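Local coordinates for protein aldehyde dehydrogenase (Trypanosoma brucei, PDB 5MYP) that probably oxidises aldehydes to the corresponding carboxylic acids with NAD+ as electron acceptor, at residues 41-46 with 86-91; 63-68 with 313-318; 97-102 with 110-115; 127-132 with 252-257. One frame throughout, in Å; residues are numbered along the deposited sequence.

Interaction 1: 41-46 with 86-91; sequences QVLRSL and HLIEHM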
# COMPACT_ATOMS: atom_id res chain seq x y z
N GLN A 41 24.91 -7.55 -10.00
CA GLN A 41 26.23 -7.26 -9.41
C GLN A 41 26.12 -6.85 -7.93
O GLN A 41 26.86 -7.37 -7.09
CB GLN A 41 26.97 -6.17 -10.19
CG GLN A 41 27.63 -6.64 -11.48
CD GLN A 41 28.22 -5.52 -12.32
OE1 GLN A 41 28.76 -5.77 -13.41
NE2 GLN A 41 28.13 -4.27 -11.84
N VAL A 42 25.19 -5.95 -7.64
CA VAL A 42 24.98 -5.47 -6.26
C VAL A 42 24.47 -6.58 -5.34
O VAL A 42 24.94 -6.71 -4.21
CB VAL A 42 24.02 -4.26 -6.23
CG1 VAL A 42 23.60 -3.90 -4.81
CG2 VAL A 42 24.66 -3.05 -6.89
N LEU A 43 23.51 -7.36 -5.82
CA LEU A 43 22.99 -8.49 -5.05
C LEU A 43 24.06 -9.54 -4.78
O LEU A 43 24.18 -10.01 -3.65
CB LEU A 43 21.78 -9.13 -5.75
CG LEU A 43 20.51 -8.26 -5.79
CD1 LEU A 43 19.47 -8.96 -6.64
CD2 LEU A 43 19.96 -7.96 -4.39
N ARG A 44 24.83 -9.90 -5.81
CA ARG A 44 25.96 -10.84 -5.65
C ARG A 44 27.00 -10.32 -4.65
O ARG A 44 27.56 -11.09 -3.87
CB ARG A 44 26.64 -11.13 -6.99
CG ARG A 44 25.85 -12.07 -7.89
CD ARG A 44 26.71 -12.64 -9.02
NE ARG A 44 27.64 -11.66 -9.60
CZ ARG A 44 27.42 -10.89 -10.67
NH1 ARG A 44 26.28 -10.95 -11.37
NH2 ARG A 44 28.37 -10.05 -11.07
N SER A 45 27.27 -9.00 -4.68
CA SER A 45 28.20 -8.35 -3.73
C SER A 45 27.67 -8.37 -2.29
O SER A 45 28.44 -8.55 -1.35
CB SER A 45 28.49 -6.91 -4.14
OG SER A 45 28.95 -6.84 -5.47
N LEU A 46 26.36 -8.19 -2.13
CA LEU A 46 25.72 -8.31 -0.81
C LEU A 46 25.70 -9.76 -0.30
O LEU A 46 25.81 -10.00 0.90
CB LEU A 46 24.31 -7.71 -0.81
CG LEU A 46 24.29 -6.18 -0.86
CD1 LEU A 46 22.89 -5.64 -1.12
CD2 LEU A 46 24.86 -5.57 0.42
N HIS A 86 17.21 -16.22 -4.19
CA HIS A 86 15.87 -16.04 -4.73
C HIS A 86 15.79 -14.84 -5.66
O HIS A 86 15.32 -14.96 -6.79
CB HIS A 86 14.85 -15.89 -3.59
CG HIS A 86 13.45 -15.63 -4.05
ND1 HIS A 86 12.45 -16.58 -3.97
CD2 HIS A 86 12.88 -14.54 -4.61
CE1 HIS A 86 11.33 -16.08 -4.46
NE2 HIS A 86 11.56 -14.84 -4.85
N LEU A 87 16.25 -13.68 -5.19
CA LEU A 87 16.13 -12.43 -5.95
C LEU A 87 16.97 -12.44 -7.23
O LEU A 87 16.49 -11.97 -8.27
CB LEU A 87 16.47 -11.21 -5.07
CG LEU A 87 15.43 -10.90 -3.98
CD1 LEU A 87 15.95 -9.84 -3.03
CD2 LEU A 87 14.09 -10.48 -4.57
N ILE A 88 18.18 -12.99 -7.18
CA ILE A 88 19.03 -13.12 -8.38
C ILE A 88 18.39 -14.09 -9.38
O ILE A 88 18.24 -13.75 -10.56
CB ILE A 88 20.47 -13.56 -8.04
CG1 ILE A 88 21.19 -12.46 -7.25
CG2 ILE A 88 21.26 -13.88 -9.32
CD1 ILE A 88 22.49 -12.91 -6.59
N GLU A 89 18.01 -15.28 -8.90
CA GLU A 89 17.41 -16.32 -9.75
C GLU A 89 16.15 -15.87 -10.48
O GLU A 89 15.96 -16.20 -11.65
CB GLU A 89 17.04 -17.56 -8.92
CG GLU A 89 18.22 -18.44 -8.52
CD GLU A 89 17.85 -19.47 -7.46
OE1 GLU A 89 16.64 -19.78 -7.31
OE2 GLU A 89 18.77 -19.96 -6.77
N HIS A 90 15.28 -15.13 -9.78
CA HIS A 90 13.95 -14.78 -10.31
C HIS A 90 13.82 -13.36 -10.87
O HIS A 90 12.73 -12.99 -11.31
CB HIS A 90 12.89 -15.01 -9.22
CG HIS A 90 12.81 -16.43 -8.74
ND1 HIS A 90 12.51 -17.48 -9.58
CD2 HIS A 90 12.99 -16.97 -7.52
CE1 HIS A 90 12.51 -18.61 -8.89
NE2 HIS A 90 12.81 -18.33 -7.64
N MET A 91 14.90 -12.57 -10.87
CA MET A 91 14.82 -11.15 -11.28
C MET A 91 14.26 -10.97 -12.69
O MET A 91 13.39 -10.13 -12.90
CB MET A 91 16.20 -10.48 -11.22
CG MET A 91 16.16 -8.97 -11.43
SD MET A 91 17.82 -8.27 -11.40
CE MET A 91 18.14 -8.36 -9.65
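Leu43 lies over Ile88, the two side chains sliding past each other in opposite directions, with Leu43 CB 3.7 Å from Ile88 CG1. The leucine's CD1 branch continues beyond Ile88 and meets two more residues of the facing helix. It rests 4.1 Å from Leu87 CB on one turn and, a turn further on, meets Met91 CE tip to tip. At 3.3 Å the Leu43 CD1 to Met91 CE pair is tighter than ordinary van der Waals contact, and so short a methyl-methyl distance may partly reflect coordinate error. Met91 arrives there because its chain runs straight out, CG anti to the backbone N, and then bends at its last torsion (chi3 -74°), which swings the methyl group back toward Leu43. The contact is a near-antiparallel pairing of two long helices, 36-52 and 69-95, whose local axes approach to 10.0 Å at 158°; helix 54-65 lies between them in sequence. Leu43 also packs on Leu139 of helix 132-143, so that it sits where three helices meet. The same carbon-to-carbon packing continues toward the exposed side: Ile88 CD1 is crossed at about a right angle by Arg44, in the conformer described, whose CG lies 3.7 Å away.

Interaction 2: 63-68 with 313-318; sequences RDRRRH and YPRIVN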
# COMPACT_ATOMS: atom_id res chain seq x y z
N ARG A 63 27.58 -10.16 20.67
CA ARG A 63 27.89 -9.05 21.57
C ARG A 63 26.63 -8.23 21.91
O ARG A 63 26.41 -7.89 23.07
CB ARG A 63 28.97 -8.15 20.96
CG ARG A 63 29.58 -7.15 21.93
CD ARG A 63 30.75 -6.44 21.27
NE ARG A 63 31.29 -5.37 22.09
CZ ARG A 63 32.28 -4.55 21.72
NH1 ARG A 63 32.70 -3.60 22.56
NH2 ARG A 63 32.85 -4.66 20.52
N ASP A 64 25.81 -7.95 20.90
CA ASP A 64 24.57 -7.19 21.08
C ASP A 64 23.46 -7.95 21.81
O ASP A 64 22.85 -7.41 22.73
CB ASP A 64 24.02 -6.71 19.72
CG ASP A 64 24.88 -5.65 19.06
OD1 ASP A 64 25.55 -4.86 19.76
OD2 ASP A 64 24.87 -5.59 17.81
N ARG A 65 23.21 -9.20 21.39
CA ARG A 65 22.04 -9.98 21.83
C ARG A 65 22.35 -11.13 22.79
O ARG A 65 21.42 -11.68 23.40
CB ARG A 65 21.32 -10.54 20.61
CG ARG A 65 20.82 -9.49 19.62
CD ARG A 65 19.46 -8.93 20.01
NE ARG A 65 19.47 -8.31 21.33
CZ ARG A 65 19.05 -8.92 22.44
NH1 ARG A 65 19.11 -8.29 23.59
NH2 ARG A 65 18.58 -10.15 22.40
N ARG A 66 23.62 -11.49 22.94
CA ARG A 66 24.03 -12.77 23.58
C ARG A 66 23.36 -13.99 22.93
O ARG A 66 23.08 -15.00 23.59
CB ARG A 66 23.82 -12.76 25.10
CG ARG A 66 24.72 -13.74 25.85
CD ARG A 66 24.60 -13.57 27.35
NE ARG A 66 23.25 -13.89 27.82
CZ ARG A 66 22.66 -13.38 28.90
NH1 ARG A 66 23.28 -12.50 29.69
NH2 ARG A 66 21.42 -13.77 29.20
N ARG A 67 23.12 -13.88 21.62
CA ARG A 67 22.50 -14.93 20.84
C ARG A 67 23.61 -15.86 20.34
O ARG A 67 24.65 -15.39 19.87
CB ARG A 67 21.72 -14.30 19.69
CG ARG A 67 20.93 -15.27 18.83
CD ARG A 67 19.53 -14.78 18.52
NE ARG A 67 19.42 -13.37 18.13
CZ ARG A 67 19.79 -12.87 16.96
NH1 ARG A 67 20.33 -13.66 16.05
NH2 ARG A 67 19.63 -11.58 16.70
N HIS A 68 23.39 -17.17 20.46
CA HIS A 68 24.38 -18.17 20.04
C HIS A 68 24.55 -18.15 18.52
O HIS A 68 23.58 -17.90 17.79
CB HIS A 68 23.94 -19.57 20.50
CG HIS A 68 25.03 -20.60 20.44
ND1 HIS A 68 25.36 -21.27 19.28
CD2 HIS A 68 25.84 -21.11 21.41
CE1 HIS A 68 26.34 -22.12 19.53
NE2 HIS A 68 26.64 -22.04 20.81
N TYR A 313 21.93 -18.57 26.18
CA TYR A 313 20.59 -17.99 26.30
C TYR A 313 20.66 -16.46 26.14
O TYR A 313 21.43 -15.81 26.86
CB TYR A 313 19.98 -18.36 27.64
CG TYR A 313 18.55 -17.90 27.78
CD1 TYR A 313 17.52 -18.51 27.06
CD2 TYR A 313 18.22 -16.84 28.62
CE1 TYR A 313 16.21 -18.09 27.19
CE2 TYR A 313 16.91 -16.41 28.75
CZ TYR A 313 15.91 -17.04 28.03
OH TYR A 313 14.61 -16.61 28.16
N PRO A 314 19.86 -15.88 25.21
CA PRO A 314 19.97 -14.44 24.95
C PRO A 314 19.55 -13.52 26.09
O PRO A 314 18.84 -13.93 27.01
CB PRO A 314 19.06 -14.23 23.73
CG PRO A 314 18.98 -15.57 23.09
CD PRO A 314 18.98 -16.54 24.23
N ARG A 315 19.99 -12.28 25.98
CA ARG A 315 19.81 -11.26 26.99
C ARG A 315 18.58 -10.40 26.66
O ARG A 315 18.23 -10.24 25.49
CB ARG A 315 21.09 -10.40 27.06
CG ARG A 315 21.26 -9.28 26.05
CD ARG A 315 22.17 -8.19 26.59
NE ARG A 315 23.43 -8.73 27.08
CZ ARG A 315 24.48 -9.05 26.31
NH1 ARG A 315 24.45 -8.95 24.98
NH2 ARG A 315 25.58 -9.54 26.88
N ILE A 316 17.95 -9.86 27.70
CA ILE A 316 16.93 -8.82 27.52
C ILE A 316 17.66 -7.55 27.08
O ILE A 316 18.78 -7.29 27.51
CB ILE A 316 16.10 -8.58 28.81
CG1 ILE A 316 15.46 -9.89 29.32
CG2 ILE A 316 15.03 -7.52 28.59
CD1 ILE A 316 14.65 -10.65 28.29
N VAL A 317 17.02 -6.77 26.21
CA VAL A 317 17.67 -5.61 25.56
C VAL A 317 18.28 -4.59 26.53
O VAL A 317 19.39 -4.11 26.29
CB VAL A 317 16.70 -4.91 24.57
CG1 VAL A 317 15.53 -4.24 25.28
CG2 VAL A 317 17.44 -3.92 23.68
N ASN A 318 17.58 -4.29 27.62
CA ASN A 318 18.07 -3.32 28.62
C ASN A 318 17.36 -3.50 29.96
O ASN A 318 16.41 -4.28 30.08
CB ASN A 318 17.92 -1.88 28.09
CG ASN A 318 16.49 -1.50 27.72
OD1 ASN A 318 15.53 -1.93 28.36
ND2 ASN A 318 16.34 -0.69 26.68
O HOH W 1 27.20 -10.79 24.62
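Arg66 grips Tyr313 side-on, sending NE (2.8 Å) and NH2 (3.1 Å) to the single carbonyl oxygen Tyr313 O. The NE bond runs nearly along the C=O axis, NH2 comes from above the carbonyl plane, and both keep the oxygen within the plane of the guanidinium. NH1 and NH2 find further acceptors in Thr344 O and Thr346 OG1. In the conformer described, Arg65 works end-on: its NH1 and NH2 both reach Arg315 O, which also accepts from Gln257 NE2. The backbone closes the join with an almost straight bond from Arg315 N to Arg65 O (3.0 Å, 175°). Arg315 reaches the last turn of helix 54-65, where its NH1 makes weak bonds to Arg63 O (2.9 Å) and Asp64 O (3.2 Å), while NH2 donates to a water that bonds weakly back to Arg63 O. A chi1 of 83° turns the arginine toward that helix end. CB of Arg315 covers the centre of the Arg66 guanidinium, and the closeness of these two cations is probably eased by Glu309, which forms salt bridges with both. Arg66, with positive phi, is where the chain leaves helix 54-65. The irregular partner 313-318 runs between helices 304-309 and 319-328, Tyr313 and Ile316 packing on strand 346-353 and Pro314 on helix 69-95.

Interaction 3: 97-102 with 110-115; sequences PVKPTM and DCELQY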
# COMPACT_ATOMS: atom_id res chain seq x y z
N PRO A 97 6.88 -7.57 -18.27
CA PRO A 97 5.48 -7.13 -18.22
C PRO A 97 4.49 -8.29 -18.11
O PRO A 97 4.75 -9.37 -18.64
CB PRO A 97 5.28 -6.40 -19.57
CG PRO A 97 6.64 -6.06 -20.04
CD PRO A 97 7.52 -7.16 -19.53
N VAL A 98 3.39 -8.06 -17.40
CA VAL A 98 2.29 -9.01 -17.27
C VAL A 98 1.15 -8.59 -18.21
O VAL A 98 0.88 -7.39 -18.35
CB VAL A 98 1.79 -9.05 -15.80
CG1 VAL A 98 0.52 -9.89 -15.65
CG2 VAL A 98 2.88 -9.57 -14.88
N LYS A 99 0.51 -9.57 -18.84
CA LYS A 99 -0.64 -9.33 -19.70
C LYS A 99 -1.93 -9.49 -18.88
O LYS A 99 -2.30 -10.62 -18.55
CB LYS A 99 -0.64 -10.30 -20.89
CG LYS A 99 0.60 -10.23 -21.78
CD LYS A 99 0.71 -8.94 -22.58
CE LYS A 99 -0.20 -8.94 -23.80
NZ LYS A 99 -0.35 -7.56 -24.36
N PRO A 100 -2.59 -8.38 -18.52
CA PRO A 100 -3.79 -8.48 -17.68
C PRO A 100 -5.01 -9.04 -18.43
O PRO A 100 -5.09 -8.95 -19.65
CB PRO A 100 -4.06 -7.04 -17.28
CG PRO A 100 -3.58 -6.25 -18.44
CD PRO A 100 -2.38 -6.99 -18.96
N THR A 101 -5.94 -9.60 -17.66
CA THR A 101 -7.21 -10.09 -18.20
C THR A 101 -8.11 -8.89 -18.48
O THR A 101 -8.51 -8.18 -17.55
CB THR A 101 -7.90 -11.04 -17.20
OG1 THR A 101 -7.04 -12.15 -16.94
CG2 THR A 101 -9.24 -11.56 -17.76
N MET A 102 -8.41 -8.67 -19.76
CA MET A 102 -9.22 -7.53 -20.20
C MET A 102 -10.64 -7.94 -20.55
O MET A 102 -10.86 -9.01 -21.10
CB MET A 102 -8.55 -6.85 -21.40
CG MET A 102 -7.13 -6.33 -21.15
SD MET A 102 -6.97 -5.24 -19.71
CE MET A 102 -8.03 -3.87 -20.17
N ASP A 110 -4.22 -3.43 -26.94
CA ASP A 110 -3.02 -4.11 -26.45
C ASP A 110 -2.63 -3.51 -25.10
O ASP A 110 -2.11 -2.39 -25.04
CB ASP A 110 -1.88 -3.95 -27.47
CG ASP A 110 -0.53 -4.41 -26.92
OD1 ASP A 110 -0.49 -5.46 -26.24
OD2 ASP A 110 0.49 -3.73 -27.18
N CYS A 111 -2.87 -4.27 -24.02
CA CYS A 111 -2.60 -3.80 -22.65
C CYS A 111 -1.51 -4.62 -21.93
O CYS A 111 -1.39 -5.82 -22.15
CB CYS A 111 -3.90 -3.82 -21.83
SG CYS A 111 -5.17 -2.72 -22.49
N GLU A 112 -0.75 -3.94 -21.07
CA GLU A 112 0.34 -4.52 -20.28
C GLU A 112 0.42 -3.88 -18.90
O GLU A 112 0.05 -2.72 -18.74
CB GLU A 112 1.69 -4.24 -20.96
CG GLU A 112 2.07 -5.15 -22.10
CD GLU A 112 3.49 -4.88 -22.59
OE1 GLU A 112 4.12 -3.88 -22.16
OE2 GLU A 112 3.99 -5.65 -23.43
N LEU A 113 0.90 -4.64 -17.92
CA LEU A 113 1.28 -4.10 -16.61
C LEU A 113 2.80 -4.19 -16.51
O LEU A 113 3.36 -5.29 -16.40
CB LEU A 113 0.61 -4.88 -15.48
CG LEU A 113 -0.91 -5.03 -15.58
CD1 LEU A 113 -1.44 -5.80 -14.37
CD2 LEU A 113 -1.61 -3.69 -15.71
N GLN A 114 3.48 -3.05 -16.59
CA GLN A 114 4.94 -2.98 -16.49
C GLN A 114 5.32 -2.66 -15.05
O GLN A 114 4.53 -2.09 -14.31
CB GLN A 114 5.50 -1.90 -17.43
CG GLN A 114 5.22 -2.14 -18.92
CD GLN A 114 5.78 -1.06 -19.82
OE1 GLN A 114 6.40 -0.09 -19.36
NE2 GLN A 114 5.58 -1.22 -21.13
N TYR A 115 6.53 -3.04 -14.66
CA TYR A 115 7.07 -2.72 -13.33
C TYR A 115 8.23 -1.77 -13.49
O TYR A 115 9.11 -2.01 -14.31
CB TYR A 115 7.52 -3.99 -12.61
CG TYR A 115 6.36 -4.88 -12.28
CD1 TYR A 115 5.65 -4.73 -11.09
CD2 TYR A 115 5.93 -5.87 -13.18
CE1 TYR A 115 4.57 -5.54 -10.78
CE2 TYR A 115 4.85 -6.68 -12.88
CZ TYR A 115 4.18 -6.52 -11.68
OH TYR A 115 3.12 -7.34 -11.39
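Val98 and Leu113 form a single antiparallel bridge, a hydrogen-bonded pair closed by Val98 N to Leu113 O (2.9 Å) and Leu113 N to Val98 O (2.8 Å). The extended segment 97-102 thus lies along one side of strand 110-124, whose other partner here is strand 454-461, in the projecting beta arm that in this family commonly serves subunit association; Pro100, Met102 and Leu113 indeed pack on a second subunit. Lys99 shows how the margin is tied down. Its CB starts away from the strand, and bends at chi2 (-69°) and chi3 (-78°) curl the chain back. CD then lies 4.1 Å from Glu112 CG, CE runs past Cys111 O, and NZ ends in a salt bridge to Asp110 OD1 (2.8 Å) together with a hydrogen bond to Cys111 O (3.0 Å) made from above the carbonyl plane. Arg461 forms salt bridges with both Asp110 and Glu112, so Lys99 and Arg461 share the Asp110 carboxylate. Another group, Pro100, Met102, Cys111 and Leu113, is apolar: the Pro100 ring crosses Leu113 at an oblique angle, and Met102 CE comes 3.9 Å from Cys111 SG. At the far end, Val98 CG2 meets the ring edge of Tyr115, 4.0 Å from CE2.

Interaction 4: 127-132 with 252-257; sequences WNYPLL and IINAGQ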
# COMPACT_ATOMS: atom_id res chain seq x y z
N TRP A 127 16.49 -3.71 16.38
CA TRP A 127 17.62 -4.25 17.15
C TRP A 127 17.59 -5.77 17.39
O TRP A 127 18.63 -6.36 17.67
CB TRP A 127 17.74 -3.54 18.51
CG TRP A 127 16.50 -3.56 19.33
CD1 TRP A 127 15.54 -2.59 19.40
CD2 TRP A 127 16.05 -4.61 20.19
NE1 TRP A 127 14.54 -2.96 20.25
CE2 TRP A 127 14.82 -4.20 20.75
CE3 TRP A 127 16.58 -5.86 20.56
CZ2 TRP A 127 14.11 -5.00 21.66
CZ3 TRP A 127 15.87 -6.66 21.44
CH2 TRP A 127 14.65 -6.22 21.98
N ASN A 128 16.41 -6.39 17.31
CA ASN A 128 16.23 -7.78 17.77
C ASN A 128 16.84 -8.82 16.82
O ASN A 128 17.41 -9.82 17.27
CB ASN A 128 14.76 -8.08 18.10
CG ASN A 128 13.85 -8.07 16.88
OD1 ASN A 128 14.08 -7.33 15.93
ND2 ASN A 128 12.81 -8.89 16.91
N TYR A 129 16.72 -8.59 15.51
CA TYR A 129 17.46 -9.34 14.49
C TYR A 129 18.10 -8.29 13.58
O TYR A 129 17.57 -7.97 12.52
CB TYR A 129 16.54 -10.29 13.73
CG TYR A 129 15.95 -11.35 14.63
CD1 TYR A 129 16.63 -12.55 14.87
CD2 TYR A 129 14.74 -11.14 15.27
CE1 TYR A 129 16.09 -13.52 15.72
CE2 TYR A 129 14.20 -12.09 16.12
CZ TYR A 129 14.87 -13.28 16.34
OH TYR A 129 14.32 -14.22 17.19
N PRO A 130 19.23 -7.71 14.03
CA PRO A 130 19.73 -6.47 13.46
C PRO A 130 20.37 -6.57 12.08
O PRO A 130 20.53 -5.54 11.43
CB PRO A 130 20.75 -5.99 14.50
CG PRO A 130 21.24 -7.25 15.14
CD PRO A 130 20.09 -8.21 15.13
N LEU A 131 20.74 -7.78 11.64
CA LEU A 131 21.25 -7.98 10.29
C LEU A 131 20.11 -8.31 9.32
O LEU A 131 19.98 -7.68 8.28
CB LEU A 131 22.32 -9.07 10.26
CG LEU A 131 23.14 -9.19 8.97
CD1 LEU A 131 23.93 -7.91 8.71
CD2 LEU A 131 24.05 -10.41 9.01
N LEU A 132 19.30 -9.30 9.69
CA LEU A 132 18.16 -9.72 8.87
C LEU A 132 17.22 -8.56 8.53
O LEU A 132 16.88 -8.35 7.37
CB LEU A 132 17.35 -10.81 9.58
CG LEU A 132 16.15 -11.40 8.84
CD1 LEU A 132 16.62 -12.24 7.67
CD2 LEU A 132 15.27 -12.21 9.78
N ILE A 252 11.87 -19.29 23.28
CA ILE A 252 13.27 -19.28 23.74
C ILE A 252 14.19 -18.47 22.81
O ILE A 252 15.11 -17.80 23.29
CB ILE A 252 13.80 -20.72 23.97
CG1 ILE A 252 13.22 -21.27 25.28
CG2 ILE A 252 15.33 -20.78 24.01
CD1 ILE A 252 13.50 -22.74 25.52
N ILE A 253 13.96 -18.53 21.50
CA ILE A 253 14.79 -17.78 20.55
C ILE A 253 14.75 -16.28 20.86
O ILE A 253 13.67 -15.71 21.09
CB ILE A 253 14.43 -18.06 19.06
CG1 ILE A 253 12.98 -17.67 18.72
CG2 ILE A 253 14.71 -19.52 18.71
CD1 ILE A 253 12.62 -17.90 17.27
N ASN A 254 15.94 -15.68 20.94
CA ASN A 254 16.11 -14.27 21.29
C ASN A 254 15.46 -13.85 22.63
O ASN A 254 15.12 -12.68 22.82
CB ASN A 254 15.61 -13.39 20.13
CG ASN A 254 16.40 -12.10 19.97
OD1 ASN A 254 17.61 -12.06 20.20
ND2 ASN A 254 15.72 -11.04 19.57
N ALA A 255 15.33 -14.81 23.55
CA ALA A 255 14.67 -14.60 24.85
C ALA A 255 13.27 -13.96 24.71
O ALA A 255 12.92 -13.04 25.44
CB ALA A 255 15.56 -13.77 25.76
N GLY A 256 12.50 -14.47 23.74
CA GLY A 256 11.12 -14.01 23.50
C GLY A 256 10.96 -12.73 22.69
O GLY A 256 9.83 -12.35 22.37
N GLN A 257 12.07 -12.09 22.33
CA GLN A 257 12.06 -10.75 21.72
C GLN A 257 11.99 -10.88 20.21
O GLN A 257 12.94 -10.57 19.48
CB GLN A 257 13.28 -9.95 22.19
CG GLN A 257 13.27 -9.69 23.69
CD GLN A 257 14.62 -9.29 24.26
OE1 GLN A 257 14.77 -8.22 24.85
NE2 GLN A 257 15.61 -10.16 24.10
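Asn128 and Gln257 bring their CA atoms to 6.5 Å where two irregular segments meet, and on the 252-257 side three successive residues, Asn254, Ala255 and Gly256, take positive phi and curl the chain into a tight turn. That turn offers one carbonyl, Gln257 O, as the shared acceptor. Asn128 ND2 donates to it across the contact (3.1 Å, 163°) from above its plane, while Asn254 ND2 reaches it at 2.8 Å from the opposite face. The Asn128 amide is brought there by a chi1 of 67°, with CG between the backbone N and the carbonyl carbon. Gln257 repays the turn, its NE2 bonding Asn254 O in a nearly linear bond of 2.9 Å. The same glutamine presents OE1 to the edge of the Trp127 indole, 3.5 Å from CH2, with ring and amide planes far from parallel (69°). Tyr129 comes toward Asn254 from the opposite direction: Asn254 ND2 lies over one face of the phenol ring, and OH is 3.3 Å from Asn254 CB while hydrogen-bonding Thr258. The sequence Trp-Asn-Tyr-Pro and the position of Asn128, about 5 Å side chain to side chain from the predicted active-site Cys259, are consistent with the asparagine that in related aldehyde dehydrogenases contributes to the oxyanion hole; its bond to Gln257 O would fix the rotation of the amide. Segment 127-132 leads from strand 110-124 into helix 132-143, and 252-257 from helix 240-252 toward strand 264-268, with helices 54-65 and 69-95 packing against both.

In the fold
Interactions 2 and 4 are neighbours, their centres about 8 Å apart: the Gln257 amide reaches the backbone of 313-318, and Arg65 and Arg67 bond to Asn254, so the two buried contacts form one polar network that reaches the predicted catalytic cysteine through interaction 4. Interaction 1 is buried too, but joins helices through hydrocarbon alone, and its centre is about 25 Å from that of interaction 4. Helix 69-95 links three of the four, supplying one side of interaction 1 and packing against interactions 2 and 4. Interaction 3 is a surface contact at the subunit interface, centred about 49 Å from interaction 2; it relies on strand pairing and a salt bridge, where interaction 2 relies on arginines gripping carbonyl oxygens.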